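DNA ligase (Aquifex aeolicus, PDB 3QWU) probably joins nucleic acid ends at the expense of ATP, through a nucleotidyltransferase domain whose pocket holds adenosine in this model. Local coordinates at residues 27-32 against 42-47; 75-80 against 214-219; 303-308 against 347-352. All coordinates share one frame; numbering follows the deposited sequence.

In the fold
The three contacts are separate antiparallel strand pairs that follow one another along the chain, with centres 29 to 31 Å apart and none touching another. Contact 2 is the one at the adenosine: both its strands supply pocket residues, and the Glu-214 side chain at its end lies about 4 Å from the calcium ion. Contact 1, in the N-terminal sheet, stands back from the ligand, the nearest atoms of contacts 1 and 2 being about 16 Å apart; Gly-42 is about 11 Å from the adenosine. Contact 3 belongs to the C-terminal region, across the chain's centre from contact 2; its Lys-304 side chain is about 10 Å from the calcium and about 7 Å from Glu-143, a calcium ligand.

Contact 1: 27-32 against 42-47; sequences LEYLRF and GTAIFK
Leu-30 and Ile-45 form an antiparallel hydrogen-bonded pair with CA atoms 5.0 Å apart, in a beta hairpin whose arms are the two inner strands of a four-stranded antiparallel sheet. Leu-30 N donates to Ile-45 O and Ile-45 N to Leu-30 O; toward the turn, Phe-32 N reaches Thr-43 O, and Gly-42 N closes on Phe-32 O. Gly-42 has a phi of 99°, a backbone shape that suits glycine. The side chains of Tyr-29 and Phe-46 extend together in one direction. Their rings are nearly parallel, planes at 14°, but offset too far to stack, and it is Tyr-29 CB that sits over the Phe-46 face, 4.0 Å from the ring centroid. With CG between backbone N and carbonyl carbon (chi1 65°), the tyrosine ring runs alongside the phenylalanine, and its OH bonds to Ile-104 N. Leu-27 CD2 adds a methyl against Phe-46 CE1 at 3.5 Å, and Phe-89 meets the same ring from elsewhere in the chain. Leu-30 CB and Ile-45 CB touch at 4.0 Å on the sheet's other face. There Phe-32 packs CD1 on Thr-43 CB at 3.6 Å and CE1 on Ile-45 CD1 at 3.9 Å. Beyond Phe-46 a water bridges the two segments, donating to Glu-28 O and accepting from Lys-47 N.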
loop_
_atom_site.group_PDB
_atom_site.type_symbol
_atom_site.label_atom_id
_atom_site.label_comp_id
_atom_site.label_asym_id
_atom_site.label_seq_id
_atom_site.Cartn_x
_atom_site.Cartn_y
_atom_site.Cartn_z
ATOM N N LEU A 27 -8.611 14.974 35.993
ATOM C CA LEU A 27 -9.885 14.411 35.597
ATOM C C LEU A 27 -9.647 12.959 35.317
ATOM O O LEU A 27 -8.647 12.599 34.684
ATOM C CB LEU A 27 -10.439 15.064 34.318
ATOM C CG LEU A 27 -10.863 16.536 34.284
ATOM C CD1 LEU A 27 -9.665 17.476 34.434
ATOM C CD2 LEU A 27 -11.596 16.829 32.960
ATOM N N GLU A 28 -10.592 12.139 35.757
ATOM C CA GLU A 28 -10.579 10.702 35.513
ATOM C C GLU A 28 -11.746 10.437 34.585
ATOM O O GLU A 28 -12.849 10.904 34.869
ATOM C CB GLU A 28 -10.752 9.958 36.826
ATOM C CG GLU A 28 -10.010 8.638 36.843
ATOM C CD GLU A 28 -9.987 7.995 38.247
ATOM O OE1 GLU A 28 -10.235 8.691 39.265
ATOM O OE2 GLU A 28 -9.717 6.780 38.312
ATOM N N TYR A 29 -11.506 9.739 33.473
ATOM C CA TYR A 29 -12.548 9.577 32.456
ATOM C C TYR A 29 -12.399 8.270 31.698
ATOM O O TYR A 29 -11.378 7.598 31.813
ATOM C CB TYR A 29 -12.612 10.796 31.488
ATOM C CG TYR A 29 -11.398 11.046 30.593
ATOM C CD1 TYR A 29 -11.471 10.910 29.203
ATOM C CD2 TYR A 29 -10.191 11.460 31.128
ATOM C CE1 TYR A 29 -10.349 11.180 28.377
ATOM C CE2 TYR A 29 -9.064 11.721 30.319
ATOM C CZ TYR A 29 -9.144 11.580 28.951
ATOM O OH TYR A 29 -8.000 11.823 28.205
ATOM N N LEU A 30 -13.444 7.895 30.966
ATOM C CA LEU A 30 -13.405 6.729 30.079
ATOM C C LEU A 30 -13.328 7.229 28.648
ATOM O O LEU A 30 -14.005 8.203 28.299
ATOM C CB LEU A 30 -14.637 5.866 30.290
ATOM C CG LEU A 30 -14.733 5.218 31.691
ATOM C CD1 LEU A 30 -15.225 6.214 32.809
ATOM C CD2 LEU A 30 -15.613 4.009 31.639
ATOM N N ARG A 31 -12.488 6.587 27.834
ATOM C CA ARG A 31 -12.202 7.041 26.471
ATOM C C ARG A 31 -12.402 5.938 25.456
ATOM O O ARG A 31 -11.821 4.863 25.581
ATOM C CB ARG A 31 -10.753 7.500 26.383
ATOM C CG ARG A 31 -10.337 8.005 25.011
ATOM C CD ARG A 31 -8.907 8.471 25.019
ATOM N NE ARG A 31 -7.950 7.363 25.027
ATOM C CZ ARG A 31 -7.509 6.701 23.949
ATOM N NH1 ARG A 31 -7.941 6.982 22.739
ATOM N NH2 ARG A 31 -6.623 5.742 24.092
ATOM N N PHE A 32 -13.213 6.209 24.442
ATOM C CA PHE A 32 -13.428 5.249 23.351
ATOM C C PHE A 32 -12.250 5.255 22.388
ATOM O O PHE A 32 -12.054 6.207 21.623
ATOM C CB PHE A 32 -14.746 5.529 22.612
ATOM C CG PHE A 32 -15.920 4.846 23.242
ATOM C CD1 PHE A 32 -16.640 5.460 24.243
ATOM C CD2 PHE A 32 -16.264 3.558 22.870
ATOM C CE1 PHE A 32 -17.727 4.799 24.836
ATOM C CE2 PHE A 32 -17.333 2.868 23.471
ATOM C CZ PHE A 32 -18.070 3.482 24.443
ATOM N N GLY A 42 -13.266 8.397 20.179
ATOM C CA GLY A 42 -13.041 9.738 20.676
ATOM C C GLY A 42 -14.058 10.129 21.722
ATOM O O GLY A 42 -13.895 11.136 22.412
ATOM N N THR A 43 -15.109 9.331 21.838
ATOM C CA THR A 43 -16.137 9.564 22.831
ATOM C C THR A 43 -15.500 9.443 24.197
ATOM O O THR A 43 -14.718 8.522 24.439
ATOM C CB THR A 43 -17.303 8.577 22.626
ATOM O OG1 THR A 43 -17.893 8.860 21.347
ATOM C CG2 THR A 43 -18.352 8.660 23.744
ATOM N N ALA A 44 -15.797 10.421 25.047
ATOM C CA ALA A 44 -15.167 10.588 26.352
ATOM C C ALA A 44 -16.290 10.666 27.330
ATOM O O ALA A 44 -17.142 11.530 27.183
ATOM C CB ALA A 44 -14.404 11.867 26.404
ATOM N N ILE A 45 -16.291 9.766 28.308
ATOM C CA ILE A 45 -17.323 9.725 29.341
ATOM C C ILE A 45 -16.738 10.308 30.621
ATOM O O ILE A 45 -15.840 9.709 31.215
ATOM C CB ILE A 45 -17.818 8.274 29.646
ATOM C CG1 ILE A 45 -18.310 7.602 28.356
ATOM C CG2 ILE A 45 -18.930 8.290 30.735
ATOM C CD1 ILE A 45 -18.490 6.091 28.440
ATOM N N PHE A 46 -17.266 11.460 31.040
ATOM C CA PHE A 46 -16.904 12.066 32.292
ATOM C C PHE A 46 -18.017 11.833 33.277
ATOM O O PHE A 46 -19.127 11.507 32.894
ATOM C CB PHE A 46 -16.683 13.556 32.089
ATOM C CG PHE A 46 -15.498 13.877 31.211
ATOM C CD1 PHE A 46 -14.227 14.030 31.766
ATOM C CD2 PHE A 46 -15.655 14.023 29.839
ATOM C CE1 PHE A 46 -13.119 14.351 30.975
ATOM C CE2 PHE A 46 -14.554 14.349 29.029
ATOM C CZ PHE A 46 -13.272 14.503 29.610
ATOM N N LYS A 47 -17.747 12.016 34.558
ATOM C CA LYS A 47 -18.767 11.708 35.572
ATOM C C LYS A 47 -20.038 12.542 35.362
ATOM O O LYS A 47 -21.143 12.043 35.540
ATOM C CB LYS A 47 -18.196 11.906 36.976
ATOM C CG LYS A 47 -19.201 11.644 38.143
ATOM C CD LYS A 47 -19.709 12.961 38.825
ATOM C CE LYS A 47 -21.021 12.778 39.635
ATOM N NZ LYS A 47 -21.799 14.062 39.662
HETATM O O HOH W 1 -14.949 12.949 35.293
#

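Contact 2: 75-80 against 214-219; sequences FWVEEK and EGVVFK. With ADN (adenosine), chain C.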
loop_
_atom_site.group_PDB
_atom_site.type_symbol
_atom_site.label_atom_id
_atom_site.label_comp_id
_atom_site.label_asym_id
_atom_site.label_seq_id
_atom_site.Cartn_x
_atom_site.Cartn_y
_atom_site.Cartn_z
ATOM N N PHE A 75 -27.102 22.775 0.409
ATOM C CA PHE A 75 -26.027 22.495 1.305
ATOM C C PHE A 75 -25.044 23.638 1.378
ATOM O O PHE A 75 -24.740 24.322 0.387
ATOM C CB PHE A 75 -25.311 21.171 0.932
ATOM C CG PHE A 75 -24.932 21.097 -0.485
ATOM C CD1 PHE A 75 -23.705 21.572 -0.906
ATOM C CD2 PHE A 75 -25.828 20.608 -1.429
ATOM C CE1 PHE A 75 -23.359 21.534 -2.235
ATOM C CE2 PHE A 75 -25.506 20.599 -2.742
ATOM C CZ PHE A 75 -24.244 21.052 -3.163
ATOM N N TRP A 76 -24.530 23.812 2.578
ATOM C CA TRP A 76 -23.495 24.783 2.831
ATOM C C TRP A 76 -22.104 24.184 2.500
ATOM O O TRP A 76 -21.820 23.028 2.807
ATOM C CB TRP A 76 -23.557 25.214 4.302
ATOM C CG TRP A 76 -24.748 26.077 4.649
ATOM C CD1 TRP A 76 -25.927 25.669 5.175
ATOM C CD2 TRP A 76 -24.844 27.489 4.495
ATOM N NE1 TRP A 76 -26.752 26.733 5.385
ATOM C CE2 TRP A 76 -26.118 27.871 4.971
ATOM C CE3 TRP A 76 -23.974 28.478 4.014
ATOM C CZ2 TRP A 76 -26.551 29.187 4.972
ATOM C CZ3 TRP A 76 -24.406 29.802 4.030
ATOM C CH2 TRP A 76 -25.690 30.138 4.489
ATOM N N VAL A 77 -21.259 25.003 1.911
ATOM C CA VAL A 77 -19.907 24.608 1.541
ATOM C C VAL A 77 -18.970 25.366 2.405
ATOM O O VAL A 77 -19.032 26.573 2.463
ATOM C CB VAL A 77 -19.682 24.879 0.090
ATOM C CG1 VAL A 77 -18.247 24.627 -0.309
ATOM C CG2 VAL A 77 -20.641 23.955 -0.724
ATOM N N GLU A 78 -18.172 24.636 3.162
ATOM C CA GLU A 78 -17.180 25.186 4.097
ATOM C C GLU A 78 -15.756 24.739 3.728
ATOM O O GLU A 78 -15.589 23.678 3.181
ATOM C CB GLU A 78 -17.458 24.700 5.521
ATOM C CG GLU A 78 -18.687 25.282 6.075
ATOM C CD GLU A 78 -18.901 24.916 7.530
ATOM O OE1 GLU A 78 -18.327 23.919 8.028
ATOM O OE2 GLU A 78 -19.638 25.668 8.174
ATOM N N GLU A 79 -14.748 25.543 4.066
ATOM C CA GLU A 79 -13.369 25.164 3.824
ATOM C C GLU A 79 -12.965 24.071 4.808
ATOM O O GLU A 79 -13.276 24.145 5.990
ATOM C CB GLU A 79 -12.391 26.327 3.971
ATOM C CG GLU A 79 -10.916 25.842 3.763
ATOM C CD GLU A 79 -9.842 26.918 4.006
ATOM O OE1 GLU A 79 -10.210 28.031 4.400
ATOM O OE2 GLU A 79 -8.637 26.647 3.798
ATOM N N LYS A 80 -12.286 23.063 4.273
ATOM C CA LYS A 80 -11.696 22.025 5.055
ATOM C C LYS A 80 -10.227 22.447 5.342
ATOM O O LYS A 80 -9.378 22.613 4.445
ATOM C CB LYS A 80 -11.778 20.663 4.325
ATOM C CG LYS A 80 -11.528 19.524 5.307
ATOM C CD LYS A 80 -11.393 18.142 4.726
ATOM C CE LYS A 80 -10.707 17.168 5.806
ATOM N NZ LYS A 80 -9.580 17.810 6.721
ATOM N N GLU A 214 -6.946 22.706 1.338
ATOM C CA GLU A 214 -7.134 21.257 1.398
ATOM C C GLU A 214 -8.334 20.762 0.595
ATOM O O GLU A 214 -8.268 19.729 -0.056
ATOM C CB GLU A 214 -7.233 20.748 2.817
ATOM C CG GLU A 214 -7.174 19.237 2.828
ATOM C CD GLU A 214 -7.132 18.683 4.233
ATOM O OE1 GLU A 214 -6.290 17.783 4.468
ATOM O OE2 GLU A 214 -7.908 19.158 5.098
ATOM N N GLY A 215 -9.413 21.535 0.592
ATOM C CA GLY A 215 -10.692 21.059 0.106
ATOM C C GLY A 215 -11.860 21.732 0.787
ATOM O O GLY A 215 -11.706 22.794 1.373
ATOM N N VAL A 216 -13.034 21.132 0.683
ATOM C CA VAL A 216 -14.214 21.641 1.349
ATOM C C VAL A 216 -14.950 20.523 2.042
ATOM O O VAL A 216 -14.754 19.338 1.721
ATOM C CB VAL A 216 -15.161 22.332 0.314
ATOM C CG1 VAL A 216 -14.423 23.448 -0.402
ATOM C CG2 VAL A 216 -15.716 21.279 -0.700
ATOM N N VAL A 217 -15.803 20.908 3.003
ATOM C CA VAL A 217 -16.838 20.012 3.572
ATOM C C VAL A 217 -18.221 20.477 3.199
ATOM O O VAL A 217 -18.545 21.624 3.363
ATOM C CB VAL A 217 -16.777 19.958 5.114
ATOM C CG1 VAL A 217 -17.755 18.915 5.664
ATOM C CG2 VAL A 217 -15.390 19.634 5.559
ATOM N N PHE A 218 -19.047 19.570 2.695
ATOM C CA PHE A 218 -20.410 19.893 2.319
ATOM C C PHE A 218 -21.342 19.500 3.468
ATOM O O PHE A 218 -21.183 18.419 4.019
ATOM C CB PHE A 218 -20.788 19.117 1.064
ATOM C CG PHE A 218 -19.869 19.359 -0.106
ATOM C CD1 PHE A 218 -19.995 20.499 -0.860
ATOM C CD2 PHE A 218 -18.920 18.415 -0.474
ATOM C CE1 PHE A 218 -19.207 20.736 -1.955
ATOM C CE2 PHE A 218 -18.116 18.644 -1.547
ATOM C CZ PHE A 218 -18.269 19.841 -2.309
ATOM N N LYS A 219 -22.283 20.382 3.830
ATOM C CA LYS A 219 -23.204 20.183 5.003
ATOM C C LYS A 219 -24.661 20.463 4.676
ATOM O O LYS A 219 -25.051 21.605 4.491
ATOM C CB LYS A 219 -22.795 21.044 6.189
ATOM C CG LYS A 219 -21.319 20.888 6.498
ATOM C CD LYS A 219 -20.838 21.430 7.836
ATOM C CE LYS A 219 -19.302 21.177 7.978
ATOM N NZ LYS A 219 -18.681 21.791 9.216
HETATM O "O5'" ADN C . -12.954 14.065 8.955
HETATM C "C5'" ADN C . -12.776 15.377 8.420
HETATM C "C4'" ADN C . -11.863 16.182 9.336
HETATM O "O4'" ADN C . -11.492 17.461 8.734
HETATM C "C3'" ADN C . -12.567 16.521 10.642
HETATM O "O3'" ADN C . -12.414 15.553 11.677
HETATM C "C2'" ADN C . -11.995 17.881 11.026
HETATM O "O2'" ADN C . -10.998 17.748 12.025
HETATM C "C1'" ADN C . -11.383 18.471 9.758
HETATM N N9 ADN C . -12.062 19.683 9.272
HETATM C C8 ADN C . -11.410 20.755 8.766
HETATM N N7 ADN C . -12.260 21.737 8.382
HETATM C C5 ADN C . -13.501 21.245 8.630
HETATM C C6 ADN C . -14.860 21.753 8.417
HETATM N N6 ADN C . -14.992 22.996 7.875
HETATM N N1 ADN C . -15.915 20.983 8.829
HETATM C C2 ADN C . -15.714 19.742 9.359
HETATM N N3 ADN C . -14.477 19.200 9.548
HETATM C C4 ADN C . -13.371 19.904 9.221
HETATM O O HOH W 2 -7.748 24.375 3.353
#
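Lys-80 and Glu-214 meet in a salt bridge where two antiparallel strands of the nucleotidyltransferase domain's mixed sheet reach the adenosine. Lys-80 begins the KxDG sequence, matching the first motif of this superfamily, whose lysine carries the AMP in relatives. Its CB rests on the backbone of Gly-215. CG, anti to the backbone N (chi1 -164°), is directed to the ligand and lies 3.7 Å from adenosine C8, with Val-217 CG2 beside it. CD passes Glu-214 OE2 at 3.6 Å. CE comes 3.0 Å from adenosine O4', and a bend at the last torsion (chi4 -36°) turns NZ onto two acceptors: adenosine O4' at 2.8 Å and Glu-214 OE2 at 2.7 Å, the latter from above its carboxylate plane. Under the base, Val-217 CG2 touches C6 at 3.6 Å. Phe-75, Val-216 and Phe-218 pack against helix 195-210, and Val-77 CG2 meets the edge of the Phe-218 ring. Lys-219 comes in roughly perpendicular to Glu-78, and their very short salt bridge is doubtful in length. Asp-158 is a second carboxylate partner of Lys-219. Both strands read the adenine edge: Glu-79 O accepts from N6 at 2.8 Å, and Lys-219 NZ donates to N1 at 2.9 Å.

Contact 3: 303-308 against 347-352; sequences YKTFTC and EFDKVF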
loop_
_atom_site.group_PDB
_atom_site.type_symbol
_atom_site.label_atom_id
_atom_site.label_comp_id
_atom_site.label_asym_id
_atom_site.label_seq_id
_atom_site.Cartn_x
_atom_site.Cartn_y
_atom_site.Cartn_z
ATOM N N TYR A 303 13.778 10.976 10.582
ATOM C CA TYR A 303 12.945 11.596 11.587
ATOM C C TYR A 303 12.296 12.899 11.067
ATOM O O TYR A 303 12.807 13.509 10.110
ATOM C CB TYR A 303 13.809 11.875 12.843
ATOM C CG TYR A 303 14.908 12.901 12.650
ATOM C CD1 TYR A 303 16.199 12.515 12.343
ATOM C CD2 TYR A 303 14.661 14.268 12.810
ATOM C CE1 TYR A 303 17.219 13.453 12.162
ATOM C CE2 TYR A 303 15.688 15.211 12.634
ATOM C CZ TYR A 303 16.948 14.778 12.310
ATOM O OH TYR A 303 17.968 15.672 12.153
ATOM N N LYS A 304 11.186 13.298 11.691
ATOM C CA LYS A 304 10.553 14.618 11.459
ATOM C C LYS A 304 10.731 15.480 12.691
ATOM O O LYS A 304 10.554 14.991 13.777
ATOM C CB LYS A 304 9.053 14.487 11.203
ATOM C CG LYS A 304 8.665 13.750 9.942
ATOM C CD LYS A 304 7.263 14.182 9.451
ATOM C CE LYS A 304 6.498 13.088 8.734
ATOM N NZ LYS A 304 5.329 13.665 8.139
ATOM N N THR A 305 11.070 16.748 12.537
ATOM C CA THR A 305 11.215 17.627 13.700
ATOM C C THR A 305 9.943 18.447 13.839
ATOM O O THR A 305 9.415 18.910 12.858
ATOM C CB THR A 305 12.505 18.556 13.610
ATOM O OG1 THR A 305 13.705 17.752 13.736
ATOM C CG2 THR A 305 12.528 19.629 14.725
ATOM N N PHE A 306 9.464 18.607 15.066
ATOM C CA PHE A 306 8.277 19.425 15.398
ATOM C C PHE A 306 8.644 20.513 16.352
ATOM O O PHE A 306 9.532 20.290 17.180
ATOM C CB PHE A 306 7.221 18.555 16.053
ATOM C CG PHE A 306 6.645 17.577 15.120
ATOM C CD1 PHE A 306 7.328 16.430 14.803
ATOM C CD2 PHE A 306 5.453 17.815 14.509
ATOM C CE1 PHE A 306 6.805 15.532 13.901
ATOM C CE2 PHE A 306 4.922 16.903 13.635
ATOM C CZ PHE A 306 5.599 15.783 13.315
ATOM N N THR A 307 8.008 21.681 16.244
ATOM C CA THR A 307 8.292 22.770 17.181
ATOM C C THR A 307 7.026 23.464 17.649
ATOM O O THR A 307 6.154 23.748 16.871
ATOM C CB THR A 307 9.302 23.815 16.604
ATOM O OG1 THR A 307 9.576 24.834 17.594
ATOM C CG2 THR A 307 8.768 24.495 15.353
ATOM N N CYS A 308 6.893 23.717 18.933
ATOM C CA CYS A 308 5.660 24.334 19.443
ATOM C C CYS A 308 5.909 25.008 20.788
ATOM O O CYS A 308 6.955 24.811 21.395
ATOM C CB CYS A 308 4.545 23.300 19.504
ATOM S SG CYS A 308 4.949 21.862 20.542
ATOM N N GLU A 347 10.927 21.696 21.044
ATOM C CA GLU A 347 11.285 21.118 19.751
ATOM C C GLU A 347 11.512 19.659 19.984
ATOM O O GLU A 347 12.189 19.300 20.928
ATOM C CB GLU A 347 12.594 21.704 19.190
ATOM C CG GLU A 347 12.571 23.170 18.805
ATOM C CD GLU A 347 13.825 23.590 18.041
ATOM O OE1 GLU A 347 14.543 22.726 17.485
ATOM O OE2 GLU A 347 14.085 24.812 17.990
ATOM N N PHE A 348 10.990 18.805 19.118
ATOM C CA PHE A 348 11.214 17.380 19.306
ATOM C C PHE A 348 11.171 16.611 18.002
ATOM O O PHE A 348 10.627 17.080 16.998
ATOM C CB PHE A 348 10.228 16.797 20.341
ATOM C CG PHE A 348 8.815 16.712 19.860
ATOM C CD1 PHE A 348 7.934 17.768 20.049
ATOM C CD2 PHE A 348 8.337 15.544 19.241
ATOM C CE1 PHE A 348 6.598 17.684 19.599
ATOM C CE2 PHE A 348 7.011 15.455 18.797
ATOM C CZ PHE A 348 6.149 16.520 18.952
ATOM N N ASP A 349 11.756 15.415 18.053
ATOM C CA ASP A 349 11.850 14.556 16.918
ATOM C C ASP A 349 10.913 13.343 17.032
ATOM O O ASP A 349 10.796 12.746 18.110
ATOM C CB ASP A 349 13.304 14.110 16.781
ATOM C CG ASP A 349 14.244 15.260 16.346
ATOM O OD1 ASP A 349 13.764 16.327 15.849
ATOM O OD2 ASP A 349 15.486 15.073 16.456
ATOM N N LYS A 350 10.207 13.020 15.945
ATOM C CA LYS A 350 9.639 11.686 15.773
ATOM C C LYS A 350 10.641 10.943 14.859
ATOM O O LYS A 350 10.838 11.323 13.699
ATOM C CB LYS A 350 8.209 11.711 15.164
ATOM C CG LYS A 350 7.104 12.295 16.093
ATOM C CD LYS A 350 5.728 12.579 15.386
ATOM C CE LYS A 350 4.984 13.769 16.107
ATOM N NZ LYS A 350 3.509 13.842 15.912
ATOM N N VAL A 351 11.325 9.955 15.425
ATOM C CA VAL A 351 12.297 9.116 14.729
ATOM C C VAL A 351 11.562 7.861 14.284
ATOM O O VAL A 351 11.046 7.137 15.140
ATOM C CB VAL A 351 13.482 8.672 15.689
ATOM C CG1 VAL A 351 14.448 7.696 14.994
ATOM C CG2 VAL A 351 14.253 9.906 16.279
ATOM N N PHE A 352 11.518 7.607 12.976
ATOM C CA PHE A 352 10.911 6.398 12.405
ATOM C C PHE A 352 11.927 5.248 12.354
ATOM O O PHE A 352 12.731 5.153 11.414
ATOM C CB PHE A 352 10.402 6.716 10.986
ATOM C CG PHE A 352 9.338 7.790 10.965
ATOM C CD1 PHE A 352 7.994 7.458 11.062
ATOM C CD2 PHE A 352 9.694 9.136 10.945
ATOM C CE1 PHE A 352 7.023 8.455 11.092
ATOM C CE2 PHE A 352 8.732 10.134 10.981
ATOM C CZ PHE A 352 7.407 9.804 11.029
#
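Phe-306 N reaches Phe-348 O at 2.7 Å, and Phe-348 N returns the bond to Phe-306 O, the two strands running antiparallel. Lys-304 and Lys-350 repeat the pattern two residues away. Aromatic contacts gather on the face bearing these phenylalanines. Their rings are close to parallel, planes at 15°, but hardly overlap; instead Phe-306 CB sits over the Phe-348 face, 3.9 Å from its centroid. Lys-350 lays its extended chain across the Phe-306 ring: CE is 3.6 Å from the ring centroid and NZ 4.2 Å, a cation-pi contact over the face, while NZ also bonds to Pro-139 O. The pair joins an outer and the central strand of the three-stranded antiparallel sheet in the C-terminal region, and helix 313-325 packs on Phe-348. Polar contacts occupy the opposite face. Thr-305 OG1 donates to Asp-349 OD1 at 2.5 Å, on the syn side but 31° out of the carboxylate plane; OD2 is engaged by Arg-335. Asp-349 OD2 also lies over one face of the Tyr-303 ring, ring and carboxylate planes 31° apart, and CG approaches Tyr-303 CD2 to 3.7 Å. At the strand end, Phe-352 turns its ring edge to Lys-304, with CE2 3.8 Å from Lys-304 CG.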